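Local coordinates for protein chitooligosaccharide oxidase (Gibberella zeae, PDB 6Y0R) that oxidises the C1 hydroxyl of chitooligosaccharides to the lactone with a bicovalently bound FAD, passing the electrons to molecular oxygen to give hydrogen peroxide, at residues G250-D253 with F254-G258; M269-K273 with N274-V278; M313-V316 with T317-G321; P347-L351 with A352-S356; N454-A457 with T458-W462. All blocks are in the same frame, centred on the assembly; numbering follows the deposited sequence.

Contact 1. Residues G250-D253 with F254-G258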
loop_
_atom_site.group_PDB
_atom_site.type_symbol
_atom_site.label_atom_id
_atom_site.label_comp_id
_atom_site.label_asym_id
_atom_site.label_seq_id
_atom_site.Cartn_x
_atom_site.Cartn_y
_atom_site.Cartn_z
ATOM N N GLY A 250 12.972 -13.391 -21.093
ATOM C CA GLY A 250 11.650 -12.742 -21.128
ATOM C C GLY A 250 11.526 -11.711 -20.001
ATOM O O GLY A 250 11.122 -10.554 -20.253
ATOM N N LEU A 251 11.904 -12.060 -18.769
ATOM C CA LEU A 251 11.836 -11.085 -17.633
ATOM C C LEU A 251 12.806 -9.930 -17.849
ATOM O O LEU A 251 12.445 -8.757 -17.628
ATOM C CB LEU A 251 12.166 -11.803 -16.320
ATOM C CG LEU A 251 11.178 -12.875 -15.891
ATOM C CD1 LEU A 251 11.761 -13.730 -14.771
ATOM C CD2 LEU A 251 9.860 -12.266 -15.483
ATOM N N TYR A 252 13.997 -10.240 -18.359
ATOM C CA TYR A 252 14.994 -9.192 -18.621
ATOM C C TYR A 252 14.472 -8.252 -19.705
ATOM O O TYR A 252 14.570 -7.047 -19.571
ATOM C CB TYR A 252 16.334 -9.806 -19.011
ATOM C CG TYR A 252 17.423 -8.776 -19.199
ATOM C CD1 TYR A 252 18.082 -8.244 -18.111
ATOM C CD2 TYR A 252 17.804 -8.349 -20.456
ATOM C CE1 TYR A 252 19.089 -7.309 -18.276
ATOM C CE2 TYR A 252 18.777 -7.387 -20.640
ATOM C CZ TYR A 252 19.459 -6.903 -19.544
ATOM O OH TYR A 252 20.434 -5.960 -19.700
ATOM N N ASP A 253 13.869 -8.794 -20.758
ATOM C CA ASP A 253 13.337 -7.976 -21.869
ATOM C C ASP A 253 12.167 -7.136 -21.376
ATOM O O ASP A 253 12.068 -5.961 -21.742
ATOM C CB ASP A 253 12.883 -8.827 -23.032
ATOM C CG ASP A 253 14.031 -9.457 -23.806
ATOM O OD1 ASP A 253 15.195 -8.962 -23.672
ATOM O OD2 ASP A 253 13.741 -10.445 -24.512
ATOM N N PHE A 254 11.350 -7.700 -20.490
ATOM C CA PHE A 254 10.253 -6.944 -19.846
ATOM C C PHE A 254 10.833 -5.744 -19.102
ATOM O O PHE A 254 10.383 -4.600 -19.239
ATOM C CB PHE A 254 9.498 -7.890 -18.907
ATOM C CG PHE A 254 8.304 -7.311 -18.185
ATOM C CD1 PHE A 254 7.123 -7.037 -18.844
ATOM C CD2 PHE A 254 8.373 -7.066 -16.831
ATOM C CE1 PHE A 254 6.035 -6.524 -18.154
ATOM C CE2 PHE A 254 7.278 -6.561 -16.136
ATOM C CZ PHE A 254 6.112 -6.269 -16.807
ATOM N N GLN A 255 11.802 -6.000 -18.218
ATOM C CA GLN A 255 12.465 -4.925 -17.461
ATOM C C GLN A 255 13.048 -3.849 -18.404
ATOM O O GLN A 255 12.868 -2.655 -18.131
ATOM C CB GLN A 255 13.550 -5.549 -16.600
ATOM C CG GLN A 255 14.512 -4.520 -16.054
ATOM C CD GLN A 255 15.686 -5.146 -15.348
ATOM O OE1 GLN A 255 16.746 -5.413 -15.944
ATOM N NE2 GLN A 255 15.483 -5.464 -14.101
ATOM N N GLU A 256 13.809 -4.254 -19.416
ATOM C CA GLU A 256 14.497 -3.286 -20.322
ATOM C C GLU A 256 13.462 -2.458 -21.070
ATOM O O GLU A 256 13.713 -1.248 -21.282
ATOM C CB GLU A 256 15.409 -4.024 -21.296
ATOM C CG GLU A 256 16.585 -4.677 -20.588
ATOM C CD GLU A 256 17.383 -3.730 -19.716
ATOM O OE1 GLU A 256 17.360 -3.878 -18.486
ATOM O OE2 GLU A 256 18.020 -2.826 -20.263
ATOM N N PHE A 257 12.353 -3.067 -21.517
ATOM C CA PHE A 257 11.247 -2.322 -22.158
ATOM C C PHE A 257 10.722 -1.281 -21.175
ATOM O O PHE A 257 10.481 -0.133 -21.516
ATOM C CB PHE A 257 10.151 -3.266 -22.645
ATOM C CG PHE A 257 8.976 -2.576 -23.274
ATOM C CD1 PHE A 257 8.984 -2.254 -24.630
ATOM C CD2 PHE A 257 7.861 -2.275 -22.535
ATOM C CE1 PHE A 257 7.901 -1.612 -25.202
ATOM C CE2 PHE A 257 6.768 -1.651 -23.112
ATOM C CZ PHE A 257 6.774 -1.335 -24.452
ATOM N N GLY A 258 10.542 -1.680 -19.919
ATOM C CA GLY A 258 10.004 -0.800 -18.876
ATOM C C GLY A 258 10.857 0.431 -18.676
ATOM O O GLY A 258 10.271 1.509 -18.428
#

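Contact 2. Residues M269-K273 with N274-V278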
loop_
_atom_site.group_PDB
_atom_site.type_symbol
_atom_site.label_atom_id
_atom_site.label_comp_id
_atom_site.label_asym_id
_atom_site.label_seq_id
_atom_site.Cartn_x
_atom_site.Cartn_y
_atom_site.Cartn_z
ATOM N N MET A 269 4.358 -8.116 -14.122
ATOM C CA MET A 269 4.488 -9.522 -14.464
ATOM C C MET A 269 3.952 -10.335 -13.287
ATOM O O MET A 269 4.473 -10.156 -12.162
ATOM C CB MET A 269 5.938 -9.884 -14.741
ATOM C CG MET A 269 6.103 -11.338 -15.129
ATOM S SD MET A 269 5.581 -11.749 -16.795
ATOM C CE MET A 269 6.676 -10.738 -17.782
ATOM N N GLY A 270 2.947 -11.176 -13.519
ATOM C CA GLY A 270 2.474 -12.107 -12.486
ATOM C C GLY A 270 3.130 -13.470 -12.669
ATOM O O GLY A 270 3.380 -13.875 -13.841
ATOM N N VAL A 271 3.497 -14.155 -11.575
ATOM C CA VAL A 271 4.188 -15.470 -11.645
ATOM C C VAL A 271 3.535 -16.352 -10.594
ATOM O O VAL A 271 3.342 -15.880 -9.474
ATOM C CB VAL A 271 5.700 -15.357 -11.426
ATOM C CG1 VAL A 271 6.352 -16.705 -11.678
ATOM C CG2 VAL A 271 6.360 -14.254 -12.294
ATOM N N SER A 272 3.212 -17.583 -10.941
ATOM C CA SER A 272 2.776 -18.607 -9.962
ATOM C C SER A 272 3.174 -19.960 -10.537
ATOM O O SER A 272 3.863 -19.988 -11.558
ATOM C CB SER A 272 1.312 -18.542 -9.754
ATOM O OG SER A 272 0.617 -18.985 -10.920
ATOM N N LYS A 273 2.788 -21.048 -9.871
ATOM C CA LYS A 273 3.010 -22.381 -10.454
ATOM C C LYS A 273 2.330 -22.505 -11.821
ATOM O O LYS A 273 2.802 -23.353 -12.582
ATOM C CB LYS A 273 2.499 -23.437 -9.488
ATOM C CG LYS A 273 3.455 -23.669 -8.350
ATOM C CD LYS A 273 2.942 -24.731 -7.418
ATOM C CE LYS A 273 1.739 -24.313 -6.621
ATOM N NZ LYS A 273 1.356 -25.392 -5.667
ATOM N N ASN A 274 1.305 -21.716 -12.115
ATOM C CA ASN A 274 0.548 -21.740 -13.394
ATOM C C ASN A 274 1.355 -21.047 -14.509
ATOM O O ASN A 274 0.904 -21.122 -15.670
ATOM C CB ASN A 274 -0.827 -21.072 -13.281
ATOM C CG ASN A 274 -1.772 -21.773 -12.323
ATOM O OD1 ASN A 274 -2.411 -21.138 -11.481
ATOM N ND2 ASN A 274 -1.844 -23.086 -12.422
ATOM N N GLY A 275 2.488 -20.414 -14.204
ATOM C CA GLY A 275 3.340 -19.749 -15.207
ATOM C C GLY A 275 3.325 -18.234 -15.081
ATOM O O GLY A 275 3.178 -17.695 -13.963
ATOM N N TYR A 276 3.517 -17.545 -16.191
ATOM C CA TYR A 276 3.882 -16.106 -16.246
ATOM C C TYR A 276 2.805 -15.357 -17.041
ATOM O O TYR A 276 2.333 -15.915 -18.057
ATOM C CB TYR A 276 5.249 -15.934 -16.912
ATOM C CG TYR A 276 6.417 -16.565 -16.188
ATOM C CD1 TYR A 276 6.648 -17.937 -16.252
ATOM C CD2 TYR A 276 7.324 -15.795 -15.478
ATOM C CE1 TYR A 276 7.739 -18.510 -15.615
ATOM C CE2 TYR A 276 8.401 -16.367 -14.804
ATOM C CZ TYR A 276 8.620 -17.731 -14.895
ATOM O OH TYR A 276 9.689 -18.323 -14.264
ATOM N N SER A 277 2.450 -14.115 -16.682
ATOM C CA SER A 277 1.468 -13.322 -17.445
ATOM C C SER A 277 1.738 -11.849 -17.201
ATOM O O SER A 277 2.054 -11.502 -16.066
ATOM C CB SER A 277 0.047 -13.670 -17.060
ATOM O OG SER A 277 -0.859 -12.963 -17.892
ATOM N N VAL A 278 1.600 -11.028 -18.232
ATOM C CA VAL A 278 1.712 -9.562 -18.111
ATOM C C VAL A 278 0.312 -8.982 -17.934
ATOM O O VAL A 278 -0.633 -9.436 -18.617
ATOM C CB VAL A 278 2.431 -8.958 -19.320
ATOM C CG1 VAL A 278 2.368 -7.454 -19.264
ATOM C CG2 VAL A 278 3.853 -9.457 -19.431
#

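Contact 3. Residues M313-V316 with T317-G321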
loop_
_atom_site.group_PDB
_atom_site.type_symbol
_atom_site.label_atom_id
_atom_site.label_comp_id
_atom_site.label_asym_id
_atom_site.label_seq_id
_atom_site.Cartn_x
_atom_site.Cartn_y
_atom_site.Cartn_z
ATOM N N MET A 313 -13.752 4.755 -14.394
ATOM C CA MET A 313 -14.578 4.001 -13.440
ATOM C C MET A 313 -14.712 2.551 -13.925
ATOM O O MET A 313 -14.735 1.651 -13.085
ATOM C CB MET A 313 -15.939 4.681 -13.274
ATOM C CG MET A 313 -16.689 4.227 -12.103
ATOM S SD MET A 313 -15.923 4.758 -10.537
ATOM C CE MET A 313 -15.792 3.129 -9.804
ATOM N N GLY A 314 -14.756 2.319 -15.236
ATOM C CA GLY A 314 -14.711 0.977 -15.861
ATOM C C GLY A 314 -13.419 0.218 -15.533
ATOM O O GLY A 314 -13.477 -0.997 -15.261
ATOM N N LEU A 315 -12.310 0.934 -15.523
ATOM C CA LEU A 315 -10.984 0.363 -15.196
ATOM C C LEU A 315 -11.000 -0.017 -13.714
ATOM O O LEU A 315 -10.579 -1.146 -13.390
ATOM C CB LEU A 315 -9.936 1.418 -15.570
ATOM C CG LEU A 315 -8.462 1.016 -15.596
ATOM C CD1 LEU A 315 -7.948 0.775 -14.221
ATOM C CD2 LEU A 315 -8.164 -0.094 -16.555
ATOM N N VAL A 316 -11.424 0.879 -12.812
ATOM C CA VAL A 316 -11.525 0.594 -11.358
ATOM C C VAL A 316 -12.408 -0.635 -11.131
ATOM O O VAL A 316 -12.075 -1.513 -10.326
ATOM C CB VAL A 316 -12.071 1.813 -10.607
ATOM C CG1 VAL A 316 -12.441 1.489 -9.161
ATOM C CG2 VAL A 316 -11.132 2.985 -10.740
ATOM N N THR A 317 -13.507 -0.729 -11.862
ATOM C CA THR A 317 -14.459 -1.831 -11.664
ATOM C C THR A 317 -13.778 -3.114 -12.151
ATOM O O THR A 317 -13.945 -4.149 -11.513
ATOM C CB THR A 317 -15.799 -1.415 -12.292
ATOM O OG1 THR A 317 -15.632 -1.204 -13.689
ATOM C CG2 THR A 317 -16.364 -0.192 -11.636
ATOM N N HIS A 318 -13.092 -3.079 -13.287
ATOM C CA HIS A 318 -12.481 -4.277 -13.891
ATOM C C HIS A 318 -11.487 -4.879 -12.905
ATOM O O HIS A 318 -11.520 -6.077 -12.684
ATOM C CB HIS A 318 -11.796 -3.928 -15.208
ATOM C CG HIS A 318 -10.920 -5.021 -15.701
ATOM N ND1 HIS A 318 -11.446 -6.219 -16.167
ATOM C CD2 HIS A 318 -9.568 -5.111 -15.819
ATOM C CE1 HIS A 318 -10.450 -6.998 -16.565
ATOM N NE2 HIS A 318 -9.289 -6.345 -16.372
ATOM N N PHE A 319 -10.640 -4.053 -12.310
ATOM C CA PHE A 319 -9.557 -4.549 -11.416
ATOM C C PHE A 319 -10.074 -4.864 -10.017
ATOM O O PHE A 319 -9.293 -5.461 -9.240
ATOM C CB PHE A 319 -8.373 -3.584 -11.405
ATOM C CG PHE A 319 -7.482 -3.655 -12.614
ATOM C CD1 PHE A 319 -6.762 -4.810 -12.884
ATOM C CD2 PHE A 319 -7.364 -2.599 -13.495
ATOM C CE1 PHE A 319 -5.961 -4.902 -14.010
ATOM C CE2 PHE A 319 -6.544 -2.679 -14.605
ATOM C CZ PHE A 319 -5.834 -3.835 -14.859
ATOM N N ALA A 320 -11.299 -4.503 -9.659
ATOM C CA ALA A 320 -11.884 -4.841 -8.343
ATOM C C ALA A 320 -12.147 -6.344 -8.312
ATOM O O ALA A 320 -12.041 -6.934 -7.224
ATOM C CB ALA A 320 -13.136 -4.049 -8.074
ATOM N N GLY A 321 -12.470 -6.910 -9.468
ATOM C CA GLY A 321 -12.820 -8.332 -9.595
ATOM C C GLY A 321 -14.322 -8.510 -9.659
ATOM O O GLY A 321 -15.056 -7.686 -9.084
#

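Contact 4. Residues P347-L351 with A352-S356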
loop_
_atom_site.group_PDB
_atom_site.type_symbol
_atom_site.label_atom_id
_atom_site.label_comp_id
_atom_site.label_asym_id
_atom_site.label_seq_id
_atom_site.Cartn_x
_atom_site.Cartn_y
_atom_site.Cartn_z
ATOM N N PRO A 347 16.703 -2.363 -7.654
ATOM C CA PRO A 347 17.217 -1.722 -8.864
ATOM C C PRO A 347 17.066 -2.687 -10.047
ATOM O O PRO A 347 16.755 -3.865 -9.874
ATOM C CB PRO A 347 18.686 -1.486 -8.502
ATOM C CG PRO A 347 19.008 -2.627 -7.593
ATOM C CD PRO A 347 17.764 -2.805 -6.737
ATOM N N ALA A 348 17.369 -2.210 -11.250
ATOM C CA ALA A 348 17.426 -3.100 -12.429
ATOM C C ALA A 348 18.301 -4.305 -12.119
ATOM O O ALA A 348 19.423 -4.134 -11.548
ATOM C CB ALA A 348 17.960 -2.366 -13.626
ATOM N N LEU A 349 17.900 -5.457 -12.589
ATOM C CA LEU A 349 18.590 -6.742 -12.362
ATOM C C LEU A 349 19.341 -7.163 -13.620
ATOM O O LEU A 349 18.942 -6.792 -14.725
ATOM C CB LEU A 349 17.548 -7.782 -11.981
ATOM C CG LEU A 349 16.691 -7.421 -10.759
ATOM C CD1 LEU A 349 15.672 -8.491 -10.507
ATOM C CD2 LEU A 349 17.545 -7.210 -9.536
ATOM N N THR A 350 20.359 -7.975 -13.439
ATOM C CA THR A 350 21.086 -8.544 -14.577
ATOM C C THR A 350 20.340 -9.784 -15.056
ATOM O O THR A 350 19.600 -10.420 -14.271
ATOM C CB THR A 350 22.522 -8.898 -14.160
ATOM O OG1 THR A 350 22.421 -9.904 -13.169
ATOM C CG2 THR A 350 23.233 -7.671 -13.637
ATOM N N LEU A 351 20.670 -10.161 -16.125
ATOM C CA LEU A 351 20.100 -11.418 -16.668
ATOM C C LEU A 351 20.573 -12.584 -15.795
ATOM O O LEU A 351 19.785 -13.453 -15.487
ATOM C CB LEU A 351 20.568 -11.606 -18.115
ATOM C CG LEU A 351 20.153 -12.883 -18.856
ATOM C CD1 LEU A 351 18.625 -12.938 -19.000
ATOM C CD2 LEU A 351 20.824 -13.075 -20.204
ATOM N N ALA A 352 21.698 -12.649 -15.298
ATOM C CA ALA A 352 22.157 -13.701 -14.359
ATOM C C ALA A 352 21.276 -13.709 -13.102
ATOM O O ALA A 352 20.926 -14.781 -12.609
ATOM C CB ALA A 352 23.613 -13.460 -14.034
ATOM N N GLU A 353 20.914 -12.538 -12.559
ATOM C CA GLU A 353 19.985 -12.452 -11.404
ATOM C C GLU A 353 18.610 -13.001 -11.799
ATOM O O GLU A 353 18.012 -13.744 -11.034
ATOM C CB GLU A 353 19.917 -11.011 -10.915
ATOM C CG GLU A 353 21.179 -10.628 -10.156
ATOM C CD GLU A 353 21.517 -9.156 -9.983
ATOM O OE1 GLU A 353 20.977 -8.281 -10.713
ATOM O OE2 GLU A 353 22.403 -8.887 -9.121
ATOM N N PHE A 354 18.114 -12.698 -13.004
ATOM C CA PHE A 354 16.818 -13.279 -13.409
ATOM C C PHE A 354 16.959 -14.802 -13.523
ATOM O O PHE A 354 16.015 -15.521 -13.193
ATOM C CB PHE A 354 16.290 -12.654 -14.696
ATOM C CG PHE A 354 15.659 -11.299 -14.510
ATOM C CD1 PHE A 354 14.534 -11.168 -13.703
ATOM C CD2 PHE A 354 16.174 -10.155 -15.115
ATOM C CE1 PHE A 354 13.921 -9.935 -13.547
ATOM C CE2 PHE A 354 15.547 -8.921 -14.955
ATOM C CZ PHE A 354 14.421 -8.813 -14.179
ATOM N N LYS A 355 18.103 -15.307 -14.005
ATOM C CA LYS A 355 18.327 -16.779 -14.066
ATOM C C LYS A 355 18.258 -17.418 -12.672
ATOM O O LYS A 355 17.585 -18.438 -12.549
ATOM C CB LYS A 355 19.663 -17.121 -14.735
ATOM C CG LYS A 355 19.623 -17.007 -16.241
ATOM C CD LYS A 355 20.920 -17.472 -16.916
ATOM C CE LYS A 355 20.872 -17.194 -18.405
ATOM N NZ LYS A 355 22.216 -17.213 -19.033
ATOM N N SER A 356 18.838 -16.794 -11.639
ATOM C CA SER A 356 18.785 -17.310 -10.244
ATOM C C SER A 356 17.339 -17.384 -9.788
ATOM O O SER A 356 16.904 -18.378 -9.223
ATOM C CB SER A 356 19.566 -16.465 -9.282
ATOM O OG SER A 356 20.909 -16.390 -9.712
#

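Contact 5. Residues N454-A457 with T458-W462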
loop_
_atom_site.group_PDB
_atom_site.type_symbol
_atom_site.label_atom_id
_atom_site.label_comp_id
_atom_site.label_asym_id
_atom_site.label_seq_id
_atom_site.Cartn_x
_atom_site.Cartn_y
_atom_site.Cartn_z
ATOM N N ASN A 454 13.168 -6.393 13.716
ATOM C CA ASN A 454 12.485 -5.110 13.964
ATOM C C ASN A 454 13.206 -3.892 13.363
ATOM O O ASN A 454 12.532 -3.192 12.591
ATOM C CB ASN A 454 12.193 -4.965 15.453
ATOM C CG ASN A 454 11.146 -5.934 15.955
ATOM O OD1 ASN A 454 10.290 -6.436 15.203
ATOM N ND2 ASN A 454 11.184 -6.164 17.245
ATOM N N ASP A 455 14.495 -3.633 13.639
ATOM C CA ASP A 455 15.270 -2.498 13.098
ATOM C C ASP A 455 15.717 -2.734 11.642
ATOM O O ASP A 455 15.895 -1.735 10.890
ATOM C CB ASP A 455 16.455 -2.140 13.994
ATOM C CG ASP A 455 16.017 -1.347 15.224
ATOM O OD1 ASP A 455 14.811 -0.938 15.281
ATOM O OD2 ASP A 455 16.879 -1.114 16.116
ATOM N N ARG A 456 15.902 -3.844 11.223
ATOM C CA ARG A 456 16.123 -4.193 9.803
ATOM C C ARG A 456 14.866 -3.837 8.986
ATOM O O ARG A 456 15.026 -3.370 7.865
ATOM C CB ARG A 456 16.520 -5.661 9.716
ATOM C CG ARG A 456 16.886 -6.073 8.296
ATOM C CD ARG A 456 17.369 -7.510 8.264
ATOM N NE ARG A 456 17.672 -7.825 6.871
ATOM C CZ ARG A 456 18.794 -7.547 6.215
ATOM N NH1 ARG A 456 18.884 -7.918 4.950
ATOM N NH2 ARG A 456 19.797 -6.896 6.787
ATOM N N ALA A 457 13.691 -3.917 9.576
ATOM C CA ALA A 457 12.434 -3.571 8.862
ATOM C C ALA A 457 12.433 -2.069 8.613
ATOM O O ALA A 457 12.146 -1.606 7.500
ATOM C CB ALA A 457 11.240 -4.007 9.667
ATOM N N THR A 458 12.756 -1.286 9.627
ATOM C CA THR A 458 12.757 0.183 9.495
ATOM C C THR A 458 13.731 0.603 8.372
ATOM O O THR A 458 13.429 1.474 7.472
ATOM C CB THR A 458 12.946 0.727 10.930
ATOM O OG1 THR A 458 12.260 0.016 11.979
ATOM C CG2 THR A 458 12.497 2.143 11.068
ATOM N N GLU A 459 14.910 -0.027 8.297
ATOM C CA GLU A 459 15.869 0.272 7.222
ATOM C C GLU A 459 15.325 -0.205 5.866
ATOM O O GLU A 459 15.563 0.491 4.848
ATOM C CB GLU A 459 17.235 -0.329 7.593
ATOM C CG GLU A 459 18.201 -0.337 6.443
ATOM C CD GLU A 459 18.274 -1.686 5.724
ATOM O OE1 GLU A 459 18.638 -2.733 6.392
ATOM O OE2 GLU A 459 17.970 -1.718 4.507
ATOM N N MET A 460 14.674 -1.376 5.797
ATOM C CA MET A 460 14.113 -1.885 4.519
ATOM C C MET A 460 13.039 -0.903 4.006
ATOM O O MET A 460 12.995 -0.609 2.782
ATOM C CB MET A 460 13.473 -3.251 4.703
ATOM C CG MET A 460 14.410 -4.351 5.055
ATOM S SD MET A 460 15.252 -4.876 3.593
ATOM C CE MET A 460 16.230 -6.207 4.317
ATOM N N TYR A 461 12.175 -0.426 4.906
ATOM C CA TYR A 461 11.029 0.403 4.453
ATOM C C TYR A 461 11.450 1.834 4.104
ATOM O O TYR A 461 10.889 2.357 3.113
ATOM C CB TYR A 461 9.911 0.448 5.484
ATOM C CG TYR A 461 9.292 -0.881 5.844
ATOM C CD1 TYR A 461 9.130 -1.877 4.902
ATOM C CD2 TYR A 461 8.970 -1.159 7.162
ATOM C CE1 TYR A 461 8.576 -3.105 5.238
ATOM C CE2 TYR A 461 8.397 -2.370 7.512
ATOM C CZ TYR A 461 8.215 -3.348 6.551
ATOM O OH TYR A 461 7.719 -4.592 6.875
ATOM N N TRP A 462 12.369 2.435 4.861
ATOM C CA TRP A 462 12.651 3.897 4.753
ATOM C C TRP A 462 14.126 4.191 4.433
ATOM O O TRP A 462 14.423 5.364 4.189
ATOM C CB TRP A 462 12.140 4.643 5.977
ATOM C CG TRP A 462 10.649 4.533 6.136
ATOM C CD1 TRP A 462 9.696 5.046 5.291
ATOM C CD2 TRP A 462 9.943 3.763 7.115
ATOM N NE1 TRP A 462 8.450 4.698 5.744
ATOM C CE2 TRP A 462 8.569 3.878 6.838
ATOM C CE3 TRP A 462 10.340 3.013 8.224
ATOM C CZ2 TRP A 462 7.596 3.310 7.647
ATOM C CZ3 TRP A 462 9.376 2.384 8.987
ATOM C CH2 TRP A 462 8.023 2.533 8.700
HETATM O O HOH W 1 11.734 -1.448 14.885
#

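Contact 1. Residues G250-D253 with F254-G258
Tyr252 sends its CG anti to the backbone N (chi1 -176°), while Glu256, one helical turn later, has CG beside its own N (chi1 -67°) and bends again at chi2; together these torsions lay the glutamate stem over the tyrosine ring. Glu256 CG makes a CH-pi contact with one face, 3.9 Å from the centroid of the Tyr252 ring and displaced toward its rim, its nearest ring atom being Tyr252 CE2 at 3.5 Å. The carboxylate continues along the ring, the two planes only 10° apart, with Glu256 CD 3.8 Å from Tyr252 OH. Glutamate suits the place because its methylenes can cover an aromatic face while its charged end reaches beyond it, here to a salt bridge from OE1 to Lys259. The backbone beneath is regular alpha helix: Glu256 N bonds to Tyr252 O at 2.9 Å, and Phe257 N to Asp253 O at 2.9 Å. Asp253 turns its OD1 back to Gln249. The apolar residues serve the other sides of helix 247-260: Leu251 packs on Phe357 and Val358 of helix 351-367, Phe257 on Leu293 and Leu296 of helix 286-300, and Phe254 on Met376 and Ile378 of strand 371-378.

Contact 2. Residues M269-K273 with N274-V278
Val271 and Tyr276 face each other as an antiparallel non-hydrogen-bonded pair, their side chains lying alongside and pointing the same way. From Tyr276 CB, which is 4.2 Å from Met269 SD, the chain runs to a ring whose CD2 meets Val271 CG2 at 3.7 Å. Farther out, Tyr276 CE2 and CZ lie under Val271 CG1, which sits 4.1 Å from the centroid of the Tyr276 ring in a CH-pi contact offset toward the rim; the ring also meets that of Trp242. Beta-branched valine suits this place, since its two methyls can both reach the ring. On the same face Met269 bends at chi2 (75°) and again at chi3, bringing its CE to 3.5 Å from Val278 CG2. Helices 247-260 and 351-367 cover these side chains. Gly270 and Ser277 exchange two backbone bonds, the shorter from Gly270 N to Ser277 O at 2.7 Å. At the bend, Ser272 OG accepts from Asn274 N at 3.1 Å, and Gly275, whose positive phi (111°) favours a residue without a side chain, closes the turn by giving its N-H to Ser272 O. This is a two-residue beta hairpin closed by a type I turn, linking neighbouring strands of the seven-stranded antiparallel sheet.

Contact 3. Residues M313-V316 with T317-G321
Leu315 and Phe319, one turn apart, form the close-packed side of this helix. With CG anti to the backbone N (chi1 -168°), the buried Leu315 reaches along the helix and puts both methyls against one side of the phenylalanine: CD1 comes in the ring plane at the edge, 3.5 Å from Phe319 CD2, and CD2 lies 3.6 Å from Phe319 CE2. Tyr235 of strand 233-239 packs against both residues, which suits their large apolar side chains. Beneath the pair, Phe319 N bonds to Leu315 O at 3.1 Å.

By contrast His318, the residue just before Phe319, is exposed to solvent, though it sets its CD2 over the centre of one face of that ring and its imidazole stacks on Tyr235. Thr317 makes the polar side. Its hydroxyl turns back to the preceding turn, with Thr317 OG1 2.7 Å from Gly314 O, but which carbonyl takes its proton is not settled. Threonine suits a helix here because its hydroxyl can share a carbonyl already used by the backbone: His318 N also bonds to Gly314 O. The helix slackens later, where the bond from Ala320 N to Val316 O is weak. The whole is a short alpha helix (312-320) followed by Gly321, the first residue to leave helical geometry, with a positive phi (100°) easy for glycine; the Phe319 side chain is about 8 Å from the bound FAD.

Contact 4. Residues P347-L351 with A352-S356
Phe354 carries Leu349 CB over one face of its ring, 4.1 Å from the centroid and offset toward the rim in a CH-pi contact, and Leu251 CB of helix 247-260 over the opposite face, while Leu351 CA lies at the edge near the ring plane. The side chains of Leu349 and Phe354 cross at about a right angle, and Leu349 CD1 lies over the same face as CB, 3.8 Å from Phe354 CE1. Bulky apolar residues suit this buried junction, where the loop folds back upon the first helical turn. The other flat group, the carboxylate of Glu353, is held by the loop backbone: Thr350 N donates to Glu353 OE1 at 2.8 Å in a nearly straight bond (167°), approaching on the anti side and 30° out of the carboxylate plane. Glu353 OE2 has a second partner in Ser435 OG, so both oxygens are gripped, fixing the group's rotation. In return Thr350 OG1, turned between its own N and carbonyl carbon (chi1 64°), accepts from Glu353 N at 3.1 Å. This reciprocal pair is a capping box, with Thr350 as N-cap; it satisfies an N-H of the first turn, and the glutamate charge is probably favourable beside the positive end of the helix dipole. The loop 347-350 joins strand 338-346 to helix 351-367, and Leu349 packs on Leu403 and Phe405 of strand 403-411.

Contact 5. Residues N454-A457 with T458-W462
Ala457 O receives Tyr461 N at 2.8 Å, nearly along the C=O axis, and the same oxygen lies over one face of the Tyr461 ring, 3.2 Å from Tyr461 CD2. Both segments belong to helix 454-462 of the berberine-like region, a short alpha helix in the C-terminal part of this flavin oxidase. With CG beside its backbone N (chi1 -60°), Tyr461 folds its ring back along the helix, where Ala457 CB meets Tyr461 CE2 at 3.9 Å; the small alanine lets the ring lie close to the backbone. Tyr461 OH continues to Gln486 and Asp449 N, so this buried hydroxyl is satisfied outside the helix. Thr458 OG1 likewise bonds to Gln486 O, and one water, bonded to Thr458 OG1, donates to Asp455 OD1 (3.1 Å from the water oxygen). Tyr461 and Thr458 thus fasten the helix to the loop holding Gln486. On the surface, Arg456 stands extended, and Glu459 OE1, 4.3 Å from Arg456 NH2 and well out of the guanidinium plane, offers it only a general attraction of charge. Met460, by contrast, bends at chi2 and spreads its methyl over a face of that guanidinium, bringing Met460 CE to 3.2 Å from Arg456 NH1.

How the contacts relate
The five contacts follow one another along the chain in numerical order, none nested in another. Contacts 1, 2 and 4 form one neighbourhood: helices 247-260 and 351-367 lie against the seven-stranded antiparallel sheet that holds the hairpin of contact 2. Contacts 1 and 4 have centres about 10 Å apart; contacts 1 and 2, about 14 Å apart, touch through Phe254 and Met269. Contacts 3 and 5 lie on opposite sides of the chain's centre, about 33 Å between centres. Helix 312-320 of contact 3 also packs on this sheet, toward the FAD: the side chains of Phe319 and of Tyr461 in contact 5 are about 8 Å and 10 Å from the cofactor.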